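Local atomic coordinates of major centromere autoantigen B (Homo sapiens, PDB entry 1UFI), a protein that binds centromeric DNA and forms a dimer through a dedicated helical dimerization domain. Residues 22-27 and 34-39. Sequence-based numbering, arbitrary orientation.
Sequences YLTSFP and SHILHL
Ile36 reaches from helix 30-49 toward the end of helix 9-23 and sets its tip against the side chains of Leu23 and Thr24. From CB the chain divides. The CG1 branch stands anti to its own carbonyl carbon (chi1 -71°) and is extended at the next bond, which carries the terminal methyl to the other helix. Along that branch CG1 already meets the CD2 methyl of Leu23 at 4.1 Å. One atom further out, Ile36 CD1 lies equally close, 4.1 Å, to Leu23 CB and Leu23 CD2. The same Ile36 CD1 also approaches Thr24 CG2 at 4.2 Å. Leu23 and Ile36 thus pass alongside each other, pointing in opposite directions. This is the apolar packing of a helical hairpin: two helices run back along one another, joined by a short connection that opens with a type I beta turn from Leu23, the last helical residue, to Phe26. The CA atoms of Leu23 and Ile36 are 8.8 Å apart, and the gap is bridged by side chains alone. Ile36 also touches Phe16 and Lys20 of helix 9-23, while Leu23 packs on Val32 and, across the dimer interface, on Leu39 of the second subunit. Thr24 offers its methyl to Ile36, and Thr24 OG1 hydrogen-bonds to the carbonyl oxygen of Lys20, in the last turn of helix 9-23. At the end of that helix, Tyr22 O accepts two bonds from one residue, Ser25 N at 3.0 Å and Ser25 OG at 2.7 Å, the hydroxyl lying in the carbonyl plane on a lone pair.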
loop_
_atom_site.group_PDB
_atom_site.type_symbol
_atom_site.label_atom_id
_atom_site.label_comp_id
_atom_site.label_asym_id
_atom_site.label_seq_id
_atom_site.Cartn_x
_atom_site.Cartn_y
_atom_site.Cartn_z
ATOM N N TYR A 22 -1.365 -0.330 10.076
ATOM C CA TYR A 22 -2.803 -0.125 10.139
ATOM C C TYR A 22 -3.596 -1.414 9.873
ATOM O O TYR A 22 -4.438 -1.870 10.700
ATOM C CB TYR A 22 -3.260 1.040 9.222
ATOM C CG TYR A 22 -4.750 1.223 9.186
ATOM C CD1 TYR A 22 -5.394 1.923 10.219
ATOM C CD2 TYR A 22 -5.524 0.675 8.162
ATOM C CE1 TYR A 22 -6.730 2.063 10.201
ATOM C CE2 TYR A 22 -6.904 0.863 8.126
ATOM C CZ TYR A 22 -7.473 1.528 9.213
ATOM O OH TYR A 22 -8.827 1.688 9.232
ATOM N N LEU A 23 -3.301 -2.036 8.766
ATOM C CA LEU A 23 -3.998 -3.227 8.333
ATOM C C LEU A 23 -3.831 -4.376 9.295
ATOM O O LEU A 23 -4.827 -5.030 9.631
ATOM C CB LEU A 23 -3.419 -3.620 6.965
ATOM C CG LEU A 23 -4.398 -3.816 5.837
ATOM C CD1 LEU A 23 -5.858 -3.309 6.067
ATOM C CD2 LEU A 23 -3.718 -3.370 4.505
ATOM N N THR A 24 -2.604 -4.648 9.732
ATOM C CA THR A 24 -2.371 -5.762 10.683
ATOM C C THR A 24 -2.830 -5.407 12.118
ATOM O O THR A 24 -2.627 -6.200 13.033
ATOM C CB THR A 24 -0.866 -6.176 10.720
ATOM O OG1 THR A 24 -0.096 -5.046 11.127
ATOM C CG2 THR A 24 -0.385 -6.487 9.347
ATOM N N SER A 25 -3.428 -4.232 12.321
ATOM C CA SER A 25 -3.946 -3.888 13.670
ATOM C C SER A 25 -5.338 -4.531 13.830
ATOM O O SER A 25 -5.926 -4.541 14.967
ATOM C CB SER A 25 -4.028 -2.369 13.878
ATOM O OG SER A 25 -5.182 -1.798 13.274
ATOM N N PHE A 26 -5.876 -4.991 12.697
ATOM C CA PHE A 26 -7.158 -5.674 12.600
ATOM C C PHE A 26 -6.882 -7.152 12.486
ATOM O O PHE A 26 -5.766 -7.543 12.095
ATOM C CB PHE A 26 -7.943 -5.230 11.355
ATOM C CG PHE A 26 -8.377 -3.768 11.427
ATOM C CD1 PHE A 26 -7.583 -2.779 10.844
ATOM C CD2 PHE A 26 -9.510 -3.391 12.157
ATOM C CE1 PHE A 26 -7.908 -1.430 10.956
ATOM C CE2 PHE A 26 -9.868 -2.046 12.266
ATOM C CZ PHE A 26 -9.080 -1.063 11.666
ATOM N N PRO A 27 -7.863 -7.989 12.804
ATOM C CA PRO A 27 -7.736 -9.415 12.495
ATOM C C PRO A 27 -7.649 -9.499 10.972
ATOM O O PRO A 27 -8.433 -8.873 10.283
ATOM C CB PRO A 27 -9.021 -10.023 13.081
ATOM C CG PRO A 27 -9.389 -9.018 14.097
ATOM C CD PRO A 27 -9.126 -7.665 13.479
ATOM N N SER A 34 -1.302 -11.646 2.025
ATOM C CA SER A 34 -0.691 -11.890 0.705
ATOM C C SER A 34 -0.652 -10.599 -0.124
ATOM O O SER A 34 0.355 -10.270 -0.785
ATOM C CB SER A 34 -1.473 -12.943 -0.062
ATOM O OG SER A 34 -0.693 -13.237 -1.242
ATOM N N HIS A 35 -1.762 -9.881 -0.102
ATOM C CA HIS A 35 -1.872 -8.603 -0.796
ATOM C C HIS A 35 -0.846 -7.603 -0.280
ATOM O O HIS A 35 -0.268 -6.863 -1.065
ATOM C CB HIS A 35 -3.252 -8.023 -0.581
ATOM C CG HIS A 35 -4.354 -8.761 -1.292
ATOM N ND1 HIS A 35 -5.679 -8.606 -0.959
ATOM C CD2 HIS A 35 -4.328 -9.634 -2.330
ATOM C CE1 HIS A 35 -6.423 -9.379 -1.731
ATOM N NE2 HIS A 35 -5.631 -9.984 -2.603
ATOM N N ILE A 36 -0.608 -7.566 1.031
ATOM C CA ILE A 36 0.456 -6.717 1.592
ATOM C C ILE A 36 1.822 -7.109 1.043
ATOM O O ILE A 36 2.562 -6.242 0.557
ATOM C CB ILE A 36 0.477 -6.814 3.122
ATOM C CG1 ILE A 36 -0.755 -6.107 3.632
ATOM C CG2 ILE A 36 1.718 -6.086 3.682
ATOM C CD1 ILE A 36 -0.980 -6.366 5.194
ATOM N N LEU A 37 2.121 -8.410 1.142
ATOM C CA LEU A 37 3.445 -8.930 0.759
ATOM C C LEU A 37 3.714 -8.742 -0.753
ATOM O O LEU A 37 4.833 -8.399 -1.071
ATOM C CB LEU A 37 3.636 -10.379 1.204
ATOM C CG LEU A 37 4.078 -10.440 2.702
ATOM C CD1 LEU A 37 3.475 -11.594 3.448
ATOM C CD2 LEU A 37 5.571 -10.551 2.846
ATOM N N HIS A 38 2.685 -8.892 -1.587
ATOM C CA HIS A 38 2.806 -8.618 -3.024
ATOM C C HIS A 38 3.091 -7.146 -3.313
ATOM O O HIS A 38 3.961 -6.824 -4.120
ATOM C CB HIS A 38 1.598 -9.163 -3.795
ATOM C CG HIS A 38 1.683 -10.650 -3.995
ATOM N ND1 HIS A 38 2.461 -11.218 -4.996
ATOM C CD2 HIS A 38 1.221 -11.675 -3.243
ATOM C CE1 HIS A 38 2.392 -12.543 -4.888
ATOM N NE2 HIS A 38 1.645 -12.843 -3.834
ATOM N N LEU A 39 2.350 -6.236 -2.702
ATOM C CA LEU A 39 2.604 -4.802 -3.004
ATOM C C LEU A 39 3.989 -4.334 -2.531
ATOM O O LEU A 39 4.665 -3.577 -3.226
ATOM C CB LEU A 39 1.435 -3.931 -2.493
ATOM C CG LEU A 39 1.533 -2.543 -3.115
ATOM C CD1 LEU A 39 1.397 -2.617 -4.593
ATOM C CD2 LEU A 39 0.399 -1.693 -2.443
#